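Beta-mannosidase (Trichoderma harzianum, PDB 4CVU) probably hydrolyses terminal beta-D-mannose residues from the non-reducing ends of beta-mannosides, as a glycoside hydrolase of family 2. Local coordinates at residues 53-58 / 87-92; 107-112 / 152-157; 130-135 / 422-427. All blocks are in the same frame, centred on the assembly; numbering follows the deposited sequence.

Interaction 1: 53-58 / 87-92; sequences FPSQAH and WTYTSK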
loop_
_atom_site.group_PDB
_atom_site.type_symbol
_atom_site.label_atom_id
_atom_site.label_comp_id
_atom_site.label_asym_id
_atom_site.label_seq_id
_atom_site.Cartn_x
_atom_site.Cartn_y
_atom_site.Cartn_z
ATOM N N PHE A 53 -22.654 10.925 -13.329
ATOM C CA PHE A 53 -22.812 10.965 -14.793
ATOM C C PHE A 53 -22.050 12.197 -15.248
ATOM O O PHE A 53 -22.361 13.323 -14.818
ATOM C CB PHE A 53 -24.303 11.064 -15.144
ATOM C CG PHE A 53 -24.642 10.736 -16.574
ATOM C CD1 PHE A 53 -24.074 11.442 -17.635
ATOM C CD2 PHE A 53 -25.620 9.775 -16.867
ATOM C CE1 PHE A 53 -24.424 11.154 -18.954
ATOM C CE2 PHE A 53 -25.967 9.479 -18.169
ATOM C CZ PHE A 53 -25.367 10.175 -19.221
ATOM N N PRO A 54 -21.037 12.019 -16.087
ATOM C CA PRO A 54 -20.467 10.775 -16.633
ATOM C C PRO A 54 -19.620 9.969 -15.611
ATOM O O PRO A 54 -18.971 10.544 -14.760
ATOM C CB PRO A 54 -19.554 11.269 -17.756
ATOM C CG PRO A 54 -19.810 12.732 -17.934
ATOM C CD PRO A 54 -20.401 13.227 -16.652
ATOM N N SER A 55 -19.658 8.646 -15.717
ATOM C CA SER A 55 -18.804 7.755 -14.949
ATOM C C SER A 55 -18.787 6.334 -15.516
ATOM O O SER A 55 -19.406 6.055 -16.513
ATOM C CB SER A 55 -19.292 7.681 -13.509
ATOM O OG SER A 55 -18.292 7.142 -12.668
ATOM N N GLN A 56 -18.079 5.445 -14.825
ATOM C CA GLN A 56 -18.190 4.020 -15.022
ATOM C C GLN A 56 -18.263 3.344 -13.660
ATOM O O GLN A 56 -17.800 3.883 -12.678
ATOM C CB GLN A 56 -16.989 3.499 -15.800
ATOM C CG GLN A 56 -16.938 3.936 -17.254
ATOM C CD GLN A 56 -15.516 3.930 -17.832
ATOM O OE1 GLN A 56 -14.560 4.191 -17.113
ATOM N NE2 GLN A 56 -15.375 3.613 -19.134
ATOM N N ALA A 57 -18.829 2.149 -13.606
ATOM C CA ALA A 57 -19.148 1.491 -12.351
ATOM C C ALA A 57 -17.954 1.274 -11.404
ATOM O O ALA A 57 -18.093 1.490 -10.199
ATOM C CB ALA A 57 -19.876 0.166 -12.623
ATOM N N HIS A 58 -16.792 0.876 -11.940
ATOM C CA HIS A 58 -15.562 0.787 -11.106
ATOM C C HIS A 58 -15.327 2.080 -10.330
ATOM O O HIS A 58 -14.998 2.049 -9.125
ATOM C CB HIS A 58 -14.331 0.492 -11.930
ATOM C CG HIS A 58 -14.353 -0.845 -12.568
ATOM N ND1 HIS A 58 -15.142 -1.130 -13.658
ATOM C CD2 HIS A 58 -13.675 -1.976 -12.277
ATOM C CE1 HIS A 58 -14.961 -2.394 -13.996
ATOM N NE2 HIS A 58 -14.074 -2.924 -13.171
ATOM N N TRP A 87 -24.507 -3.607 -14.618
ATOM C CA TRP A 87 -24.626 -2.461 -13.723
ATOM C C TRP A 87 -25.655 -1.510 -14.278
ATOM O O TRP A 87 -25.614 -1.158 -15.429
ATOM C CB TRP A 87 -23.255 -1.741 -13.556
ATOM C CG TRP A 87 -22.313 -2.642 -12.878
ATOM C CD1 TRP A 87 -21.509 -3.574 -13.480
ATOM C CD2 TRP A 87 -22.160 -2.814 -11.471
ATOM N NE1 TRP A 87 -20.837 -4.289 -12.529
ATOM C CE2 TRP A 87 -21.220 -3.846 -11.283
ATOM C CE3 TRP A 87 -22.716 -2.183 -10.350
ATOM C CZ2 TRP A 87 -20.803 -4.269 -10.008
ATOM C CZ3 TRP A 87 -22.298 -2.576 -9.089
ATOM C CH2 TRP A 87 -21.343 -3.616 -8.926
ATOM N N THR A 88 -26.561 -1.051 -13.438
ATOM C CA THR A 88 -27.609 -0.181 -13.897
ATOM C C THR A 88 -27.495 1.173 -13.232
ATOM O O THR A 88 -27.429 1.262 -11.977
ATOM C CB THR A 88 -29.008 -0.821 -13.659
ATOM O OG1 THR A 88 -29.132 -2.002 -14.465
ATOM C CG2 THR A 88 -30.126 0.147 -13.983
ATOM N N TYR A 89 -27.473 2.208 -14.074
ATOM C CA TYR A 89 -27.504 3.622 -13.645
ATOM C C TYR A 89 -28.958 4.111 -13.658
ATOM O O TYR A 89 -29.598 4.134 -14.710
ATOM C CB TYR A 89 -26.640 4.474 -14.588
ATOM C CG TYR A 89 -25.149 4.414 -14.252
ATOM C CD1 TYR A 89 -24.405 3.265 -14.486
ATOM C CD2 TYR A 89 -24.503 5.514 -13.701
ATOM C CE1 TYR A 89 -23.062 3.209 -14.154
ATOM C CE2 TYR A 89 -23.166 5.481 -13.397
ATOM C CZ TYR A 89 -22.436 4.329 -13.609
ATOM O OH TYR A 89 -21.081 4.309 -13.252
ATOM N N THR A 90 -29.484 4.501 -12.499
ATOM C CA THR A 90 -30.894 4.911 -12.389
ATOM C C THR A 90 -30.993 6.298 -11.796
ATOM O O THR A 90 -30.408 6.550 -10.746
ATOM C CB THR A 90 -31.653 3.947 -11.464
ATOM O OG1 THR A 90 -31.538 2.631 -12.002
ATOM C CG2 THR A 90 -33.137 4.338 -11.336
ATOM N N SER A 91 -31.758 7.177 -12.452
ATOM C CA SER A 91 -32.029 8.520 -11.913
ATOM C C SER A 91 -33.155 8.533 -10.909
ATOM O O SER A 91 -33.971 7.618 -10.859
ATOM C CB SER A 91 -32.389 9.519 -13.025
ATOM O OG SER A 91 -33.756 9.422 -13.403
ATOM N N LYS A 92 -33.202 9.601 -10.124
ATOM C CA LYS A 92 -34.386 9.943 -9.380
ATOM C C LYS A 92 -35.379 10.492 -10.410
ATOM O O LYS A 92 -34.973 10.899 -11.510
ATOM C CB LYS A 92 -34.094 11.013 -8.336
ATOM C CG LYS A 92 -33.097 10.598 -7.282
ATOM C CD LYS A 92 -33.600 9.424 -6.462
ATOM C CE LYS A 92 -32.969 9.417 -5.082
ATOM N NZ LYS A 92 -33.426 8.234 -4.311
#
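Tyr89 reaches from strand 87-91 to the turn of chain just before helix 57-63, and its hydroxyl end does the touching. The OH lies 3.0 Å from Gln56 C and 3.1 Å from Ala57 N, both close to the plane of the phenol ring, so the ring points its rim at the peptide that leads into the helix. The approach to Ala57 N is too bent for a hydrogen bond. The hydroxyl is satisfied by Asp60 instead, a residue of the same helix, whose carboxylate bonds to Tyr89 OH through one oxygen and to Ser55 OG through the other. Ser55 CB packs 3.8 Å from Tyr89 OH, and its short side chain brings OG to that other oxygen of Asp60. Tyr89 CG stands anti to its carbonyl carbon (chi1 -81°), which carries the ring off the strand toward the 53-58 segment. Two residues back along the strand, Trp87 offers the helix a flat surface: Ala57 CB sits over one face of the indole, 3.7 Å from Trp87 CG and 4.0 Å from the centroid of the five-membered ring, a CH-pi contact. Alanine suits this place because its single methyl lets the first turn of the helix come down close to the indole. Trp87 NE1, at the rim of that ring, bonds to Ile82 O. The contact is therefore apolar where helix meets indole and polar at the phenol tip, and the buried hydroxyl is paid for by a carboxylate that the helix itself supplies, tying the helix start to the strand.

Interaction 2: 107-112 / 152-157; sequences LVFDGL and LSINFG. With NAG (2-acetamido-2-deoxy-beta-D-glucopyranose), chain C.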
loop_
_atom_site.group_PDB
_atom_site.type_symbol
_atom_site.label_atom_id
_atom_site.label_comp_id
_atom_site.label_asym_id
_atom_site.label_seq_id
_atom_site.Cartn_x
_atom_site.Cartn_y
_atom_site.Cartn_z
ATOM N N LEU A 107 -33.601 12.150 -25.709
ATOM C CA LEU A 107 -32.395 11.798 -24.957
ATOM C C LEU A 107 -31.227 11.893 -25.922
ATOM O O LEU A 107 -31.254 11.301 -27.003
ATOM C CB LEU A 107 -32.482 10.374 -24.401
ATOM C CG LEU A 107 -33.670 10.047 -23.500
ATOM C CD1 LEU A 107 -33.640 8.589 -23.072
ATOM C CD2 LEU A 107 -33.679 10.957 -22.291
ATOM N N VAL A 108 -30.199 12.633 -25.533
ATOM C CA VAL A 108 -28.975 12.699 -26.327
ATOM C C VAL A 108 -27.807 12.222 -25.477
ATOM O O VAL A 108 -27.525 12.802 -24.438
ATOM C CB VAL A 108 -28.702 14.116 -26.870
ATOM C CG1 VAL A 108 -27.467 14.109 -27.758
ATOM C CG2 VAL A 108 -29.904 14.627 -27.677
ATOM N N PHE A 109 -27.142 11.171 -25.950
ATOM C CA PHE A 109 -26.023 10.536 -25.238
ATOM C C PHE A 109 -24.760 10.627 -26.074
ATOM O O PHE A 109 -24.674 10.036 -27.152
ATOM C CB PHE A 109 -26.322 9.059 -24.968
ATOM C CG PHE A 109 -27.489 8.818 -24.045
ATOM C CD1 PHE A 109 -27.403 9.145 -22.699
ATOM C CD2 PHE A 109 -28.654 8.220 -24.511
ATOM C CE1 PHE A 109 -28.444 8.909 -21.827
ATOM C CE2 PHE A 109 -29.714 7.977 -23.645
ATOM C CZ PHE A 109 -29.615 8.332 -22.309
ATOM N N ASP A 110 -23.784 11.386 -25.603
ATOM C CA ASP A 110 -22.537 11.516 -26.351
ATOM C C ASP A 110 -21.641 10.260 -26.215
ATOM O O ASP A 110 -20.724 10.049 -27.041
ATOM C CB ASP A 110 -21.771 12.774 -25.948
ATOM C CG ASP A 110 -22.478 14.047 -26.363
ATOM O OD1 ASP A 110 -23.565 14.005 -26.989
ATOM O OD2 ASP A 110 -21.960 15.111 -26.031
ATOM N N GLY A 111 -21.930 9.411 -25.226
ATOM C CA GLY A 111 -21.229 8.128 -25.141
ATOM C C GLY A 111 -21.733 7.214 -24.043
ATOM O O GLY A 111 -21.841 7.625 -22.878
ATOM N N LEU A 112 -22.061 5.976 -24.419
ATOM C CA LEU A 112 -22.471 4.964 -23.476
ATOM C C LEU A 112 -21.605 3.734 -23.725
ATOM O O LEU A 112 -21.424 3.320 -24.853
ATOM C CB LEU A 112 -23.946 4.610 -23.637
ATOM C CG LEU A 112 -24.945 5.757 -23.463
ATOM C CD1 LEU A 112 -26.272 5.306 -24.012
ATOM C CD2 LEU A 112 -25.065 6.204 -21.999
ATOM N N LEU A 152 -35.200 7.781 -15.633
ATOM C CA LEU A 152 -34.316 7.285 -16.677
ATOM C C LEU A 152 -33.384 6.251 -16.079
ATOM O O LEU A 152 -32.720 6.529 -15.077
ATOM C CB LEU A 152 -33.492 8.433 -17.250
ATOM C CG LEU A 152 -32.404 8.086 -18.265
ATOM C CD1 LEU A 152 -32.951 7.327 -19.466
ATOM C CD2 LEU A 152 -31.747 9.385 -18.705
ATOM N N SER A 153 -33.350 5.060 -16.672
ATOM C CA SER A 153 -32.435 4.036 -16.239
ATOM C C SER A 153 -31.697 3.474 -17.433
ATOM O O SER A 153 -32.268 3.379 -18.529
ATOM C CB SER A 153 -33.141 2.919 -15.474
ATOM O OG SER A 153 -33.786 2.032 -16.353
ATOM N N ILE A 154 -30.431 3.116 -17.201
ATOM C CA ILE A 154 -29.557 2.581 -18.229
ATOM C C ILE A 154 -28.877 1.315 -17.712
ATOM O O ILE A 154 -27.941 1.362 -16.884
ATOM C CB ILE A 154 -28.495 3.617 -18.671
ATOM C CG1 ILE A 154 -29.124 5.001 -18.830
ATOM C CG2 ILE A 154 -27.847 3.183 -19.979
ATOM C CD1 ILE A 154 -28.124 6.095 -19.099
ATOM N N ASN A 155 -29.344 0.175 -18.178
ATOM C CA ASN A 155 -28.840 -1.107 -17.702
ATOM C C ASN A 155 -27.700 -1.562 -18.603
ATOM O O ASN A 155 -27.943 -1.920 -19.738
ATOM C CB ASN A 155 -29.991 -2.119 -17.666
ATOM C CG ASN A 155 -29.572 -3.478 -17.143
ATOM O OD1 ASN A 155 -28.416 -3.716 -16.848
ATOM N ND2 ASN A 155 -30.539 -4.382 -17.028
ATOM N N PHE A 156 -26.465 -1.509 -18.087
ATOM C CA PHE A 156 -25.248 -1.840 -18.844
ATOM C C PHE A 156 -24.875 -3.314 -18.710
ATOM O O PHE A 156 -24.792 -3.838 -17.601
ATOM C CB PHE A 156 -24.058 -0.981 -18.397
ATOM C CG PHE A 156 -24.192 0.484 -18.700
ATOM C CD1 PHE A 156 -23.773 1.006 -19.920
ATOM C CD2 PHE A 156 -24.730 1.362 -17.763
ATOM C CE1 PHE A 156 -23.901 2.361 -20.199
ATOM C CE2 PHE A 156 -24.855 2.709 -18.040
ATOM C CZ PHE A 156 -24.442 3.214 -19.252
ATOM N N GLY A 157 -24.664 -3.994 -19.840
ATOM C CA GLY A 157 -24.330 -5.420 -19.823
ATOM C C GLY A 157 -22.935 -5.741 -19.338
ATOM O O GLY A 157 -22.057 -4.876 -19.272
HETATM C C1 NAG C . -27.689 -6.918 -18.950
HETATM C C2 NAG C . -29.187 -7.306 -18.866
HETATM C C3 NAG C . -29.703 -7.730 -20.233
HETATM C C4 NAG C . -29.340 -6.725 -21.324
HETATM C C5 NAG C . -27.849 -6.308 -21.245
HETATM C C6 NAG C . -27.508 -5.154 -22.215
HETATM C C7 NAG C . -29.898 -8.145 -16.705
HETATM C C8 NAG C . -30.089 -9.298 -15.764
HETATM N N2 NAG C . -29.400 -8.391 -17.913
HETATM O O3 NAG C . -31.113 -7.879 -20.146
HETATM O O4 NAG C . -29.591 -7.337 -22.581
HETATM O O5 NAG C . -27.502 -5.914 -19.929
HETATM O O6 NAG C . -28.067 -3.921 -21.792
HETATM O O7 NAG C . -30.193 -7.028 -16.341
#
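Two phenylalanine rings, Phe109 and Phe156, take part from the two sides. Phe109 meets Leu152 at its edge, with Leu152 CD2 near the ring plane and 4.3 Å from CZ, while Ile154 CD1 approaches the same ring obliquely, 3.9 Å from CE1. The Phe156 ring meets Leu112 CD2 at its edge, 4.1 Å from CZ, and these two side chains cross at about a right angle. Beyond the rings, Leu107 and Leu152 slide past each other in opposite directions, their CD1 methyls 3.9 Å apart. Branched and aromatic side chains suit the place, since the axes of 107-109 and 152-156 come no closer than 11.6 Å, too far for backbone bonding, and side chains must fill the layer. Val118, from strand 116-120, packs against both Leu107 and Leu152. On the outer side of strand 152-156 the character changes: Asn155 carries its amide outward, with CG anti to the backbone N (chi1 -178°), and ND2 gives a nearly straight bond to O7 of NAG, part of a glycan attached to the protein (2.8 Å, 168°). NAG O6 in turn donates to Asn155 O, and Gly157 CA comes 3.2 Å from NAG O5, where a side chain would be crowded by the sugar. The short segments 107-109 and 152-156, from different antiparallel sheets, run at 39° to each other; two such sheets packed face to face through an apolar layer are characteristic of the beta-sandwich of a galactose-binding-like domain.

Interaction 3: 130-135 / 422-427; sequences NQFRQW and WSSGTY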
loop_
_atom_site.group_PDB
_atom_site.type_symbol
_atom_site.label_atom_id
_atom_site.label_comp_id
_atom_site.label_asym_id
_atom_site.label_seq_id
_atom_site.Cartn_x
_atom_site.Cartn_y
_atom_site.Cartn_z
ATOM N N ASN A 130 -22.502 0.628 -29.121
ATOM C CA ASN A 130 -21.256 1.200 -29.634
ATOM C C ASN A 130 -20.758 2.294 -28.727
ATOM O O ASN A 130 -21.378 3.348 -28.592
ATOM C CB ASN A 130 -21.436 1.737 -31.070
ATOM C CG ASN A 130 -20.102 1.968 -31.784
ATOM O OD1 ASN A 130 -19.145 2.498 -31.201
ATOM N ND2 ASN A 130 -20.038 1.605 -33.052
ATOM N N GLN A 131 -19.614 2.049 -28.108
ATOM C CA GLN A 131 -18.977 3.039 -27.262
ATOM C C GLN A 131 -18.716 4.349 -27.998
ATOM O O GLN A 131 -18.753 5.398 -27.395
ATOM C CB GLN A 131 -17.629 2.489 -26.752
ATOM C CG GLN A 131 -16.904 3.408 -25.806
ATOM C CD GLN A 131 -15.607 2.833 -25.199
ATOM O OE1 GLN A 131 -15.190 1.692 -25.430
ATOM N NE2 GLN A 131 -14.943 3.676 -24.466
ATOM N N PHE A 132 -18.416 4.261 -29.297
ATOM C CA PHE A 132 -17.898 5.370 -30.084
ATOM C C PHE A 132 -18.979 6.184 -30.845
ATOM O O PHE A 132 -18.619 6.959 -31.744
ATOM C CB PHE A 132 -16.884 4.817 -31.108
ATOM C CG PHE A 132 -15.878 3.875 -30.512
ATOM C CD1 PHE A 132 -15.189 4.224 -29.368
ATOM C CD2 PHE A 132 -15.601 2.664 -31.119
ATOM C CE1 PHE A 132 -14.261 3.342 -28.810
ATOM C CE2 PHE A 132 -14.670 1.779 -30.575
ATOM C CZ PHE A 132 -13.985 2.125 -29.432
ATOM N N ARG A 133 -20.262 6.026 -30.468
ATOM C CA ARG A 133 -21.395 6.702 -31.139
ATOM C C ARG A 133 -22.210 7.592 -30.216
ATOM O O ARG A 133 -22.368 7.307 -29.031
ATOM C CB ARG A 133 -22.347 5.690 -31.801
ATOM C CG ARG A 133 -21.806 5.127 -33.095
ATOM C CD ARG A 133 -22.685 4.074 -33.704
ATOM N NE ARG A 133 -23.849 4.608 -34.432
ATOM C CZ ARG A 133 -24.792 3.854 -34.978
ATOM N NH1 ARG A 133 -24.725 2.529 -34.886
ATOM N NH2 ARG A 133 -25.816 4.415 -35.622
ATOM N N GLN A 134 -22.727 8.679 -30.802
ATOM C CA GLN A 134 -23.701 9.530 -30.152
ATOM C C GLN A 134 -25.058 8.903 -30.426
ATOM O O GLN A 134 -25.408 8.645 -31.600
ATOM C CB GLN A 134 -23.660 10.926 -30.758
ATOM C CG GLN A 134 -24.657 11.929 -30.194
ATOM C CD GLN A 134 -24.477 13.299 -30.827
ATOM O OE1 GLN A 134 -24.486 13.422 -32.056
ATOM N NE2 GLN A 134 -24.342 14.339 -29.997
ATOM N N TRP A 135 -25.813 8.643 -29.360
ATOM C CA TRP A 135 -27.131 8.044 -29.500
ATOM C C TRP A 135 -28.184 9.060 -29.096
ATOM O O TRP A 135 -27.979 9.821 -28.155
ATOM C CB TRP A 135 -27.243 6.784 -28.622
ATOM C CG TRP A 135 -26.242 5.684 -28.945
ATOM C CD1 TRP A 135 -25.097 5.379 -28.241
ATOM C CD2 TRP A 135 -26.307 4.729 -30.017
ATOM N NE1 TRP A 135 -24.458 4.308 -28.817
ATOM C CE2 TRP A 135 -25.176 3.893 -29.908
ATOM C CE3 TRP A 135 -27.222 4.484 -31.048
ATOM C CZ2 TRP A 135 -24.927 2.852 -30.804
ATOM C CZ3 TRP A 135 -26.966 3.442 -31.926
ATOM C CH2 TRP A 135 -25.833 2.643 -31.801
ATOM N N TRP A 422 -2.859 6.032 -30.980
ATOM C CA TRP A 422 -2.856 4.614 -31.222
ATOM C C TRP A 422 -4.239 3.974 -31.141
ATOM O O TRP A 422 -5.017 4.300 -30.259
ATOM C CB TRP A 422 -1.922 3.973 -30.169
ATOM C CG TRP A 422 -1.928 2.463 -30.183
ATOM C CD1 TRP A 422 -1.194 1.659 -31.018
ATOM C CD2 TRP A 422 -2.692 1.596 -29.353
ATOM N NE1 TRP A 422 -1.437 0.335 -30.727
ATOM C CE2 TRP A 422 -2.366 0.271 -29.721
ATOM C CE3 TRP A 422 -3.649 1.801 -28.345
ATOM C CZ2 TRP A 422 -2.961 -0.845 -29.114
ATOM C CZ3 TRP A 422 -4.223 0.704 -27.733
ATOM C CH2 TRP A 422 -3.889 -0.605 -28.124
ATOM N N SER A 423 -4.537 3.053 -32.055
ATOM C CA SER A 423 -5.779 2.246 -31.956
ATOM C C SER A 423 -5.425 0.875 -31.381
ATOM O O SER A 423 -4.436 0.286 -31.812
ATOM C CB SER A 423 -6.469 2.116 -33.332
ATOM O OG SER A 423 -5.585 1.545 -34.324
ATOM N N SER A 424 -6.205 0.333 -30.437
ATOM C CA SER A 424 -7.450 0.874 -29.935
ATOM C C SER A 424 -7.482 0.916 -28.437
ATOM O O SER A 424 -7.445 -0.125 -27.758
ATOM C CB SER A 424 -8.681 0.090 -30.437
ATOM O OG SER A 424 -9.884 0.414 -29.695
ATOM N N GLY A 425 -7.273 2.155 -28.014
ATOM C CA GLY A 425 -8.069 2.906 -27.050
ATOM C C GLY A 425 -9.275 3.491 -27.779
ATOM O O GLY A 425 -10.228 2.754 -28.112
ATOM N N THR A 426 -9.260 4.791 -28.022
ATOM C CA THR A 426 -10.484 5.430 -28.451
ATOM C C THR A 426 -10.352 6.681 -29.293
ATOM O O THR A 426 -9.257 7.234 -29.384
ATOM C CB THR A 426 -11.292 5.783 -27.189
ATOM O OG1 THR A 426 -12.675 5.957 -27.537
ATOM C CG2 THR A 426 -10.787 7.011 -26.548
ATOM N N TYR A 427 -11.489 7.160 -29.841
ATOM C CA TYR A 427 -11.567 8.491 -30.464
ATOM C C TYR A 427 -11.538 9.534 -29.369
ATOM O O TYR A 427 -12.385 9.527 -28.491
ATOM C CB TYR A 427 -12.831 8.683 -31.366
ATOM C CG TYR A 427 -13.015 7.582 -32.375
ATOM C CD1 TYR A 427 -12.323 7.591 -33.577
ATOM C CD2 TYR A 427 -13.822 6.487 -32.090
ATOM C CE1 TYR A 427 -12.466 6.559 -34.490
ATOM C CE2 TYR A 427 -13.983 5.458 -32.997
ATOM C CZ TYR A 427 -13.280 5.486 -34.180
ATOM O OH TYR A 427 -13.428 4.425 -35.047
#
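Asn130 opens a type I beta turn whose third residue, Phe132, packs on Tyr427. Asn130 OD1 accepts a bond of 2.7 Å from Phe132 N, an Asx turn that fixes the backbone beneath the phenylalanine, and Asn130 ND2 is held by Asn463 and Glu467 of helix 458-475. Gln131 follows, with CB lying over one face of the Phe132 ring; its amide oxygen bonds to Glu194 N. Phe132 carries most of the contact. Its CG is anti to the carbonyl carbon (chi1 -48°), which throws the ring across to the 422-427 loop. There the edge of Tyr427 turns toward the Phe132 face, on the side opposite Gln131 CB, with centroids 5.2 Å apart and planes at 83°, a T-shaped pair. Tyr427 CE2 comes within 3.5 Å of Phe132 CG. Farther out on the ring, Thr426 OG1 lies 3.3 Å from Phe132 CE1, and Gly425 O is 4.0 Å from Phe132 CZ. A flat, apolar ring suits this slot, because it can face a tyrosine edge while oxygens of Thr426 and Gly425 approach obliquely. With an alanine here, the Tyr427 edge would probably lose its aromatic face and a gap would open beside Thr426. After the turn, Trp135 NE1 bonds back to Asn130 O (3.2 Å), bracing the loop. Between the segments the attraction is dispersive and weakly electrostatic, whereas Asn130 ND2 and Tyr427 OH find partners on helix 458-475: the hydroxyl bonds to Glu467, the same carboxylate that grips Asn130, so one helix steadies both loops.

Overall arrangement
Interactions 1 and 2 are close neighbours, their centres about 9 Å apart, because strands 87-91 and 152-156 lie side by side in the six-stranded sheet of the galactose-binding-like domain. Interaction 1 fastens helix 57-63 to that sheet, and interaction 2 joins it to the opposing four-stranded sheet. Through the antiparallel pairing of strand 103-109 with Trp135, interaction 2 runs on into interaction 3, its centre about 15 Å away; interactions 1 and 3, with centres about 19 Å apart, do not touch. Interaction 1 closes before interaction 2 opens, whereas the segments of 2 and 3 alternate. Interaction 3 alone leaves the domain, docking it on the loop after strand 418-421, in what is probably the catalytic barrel.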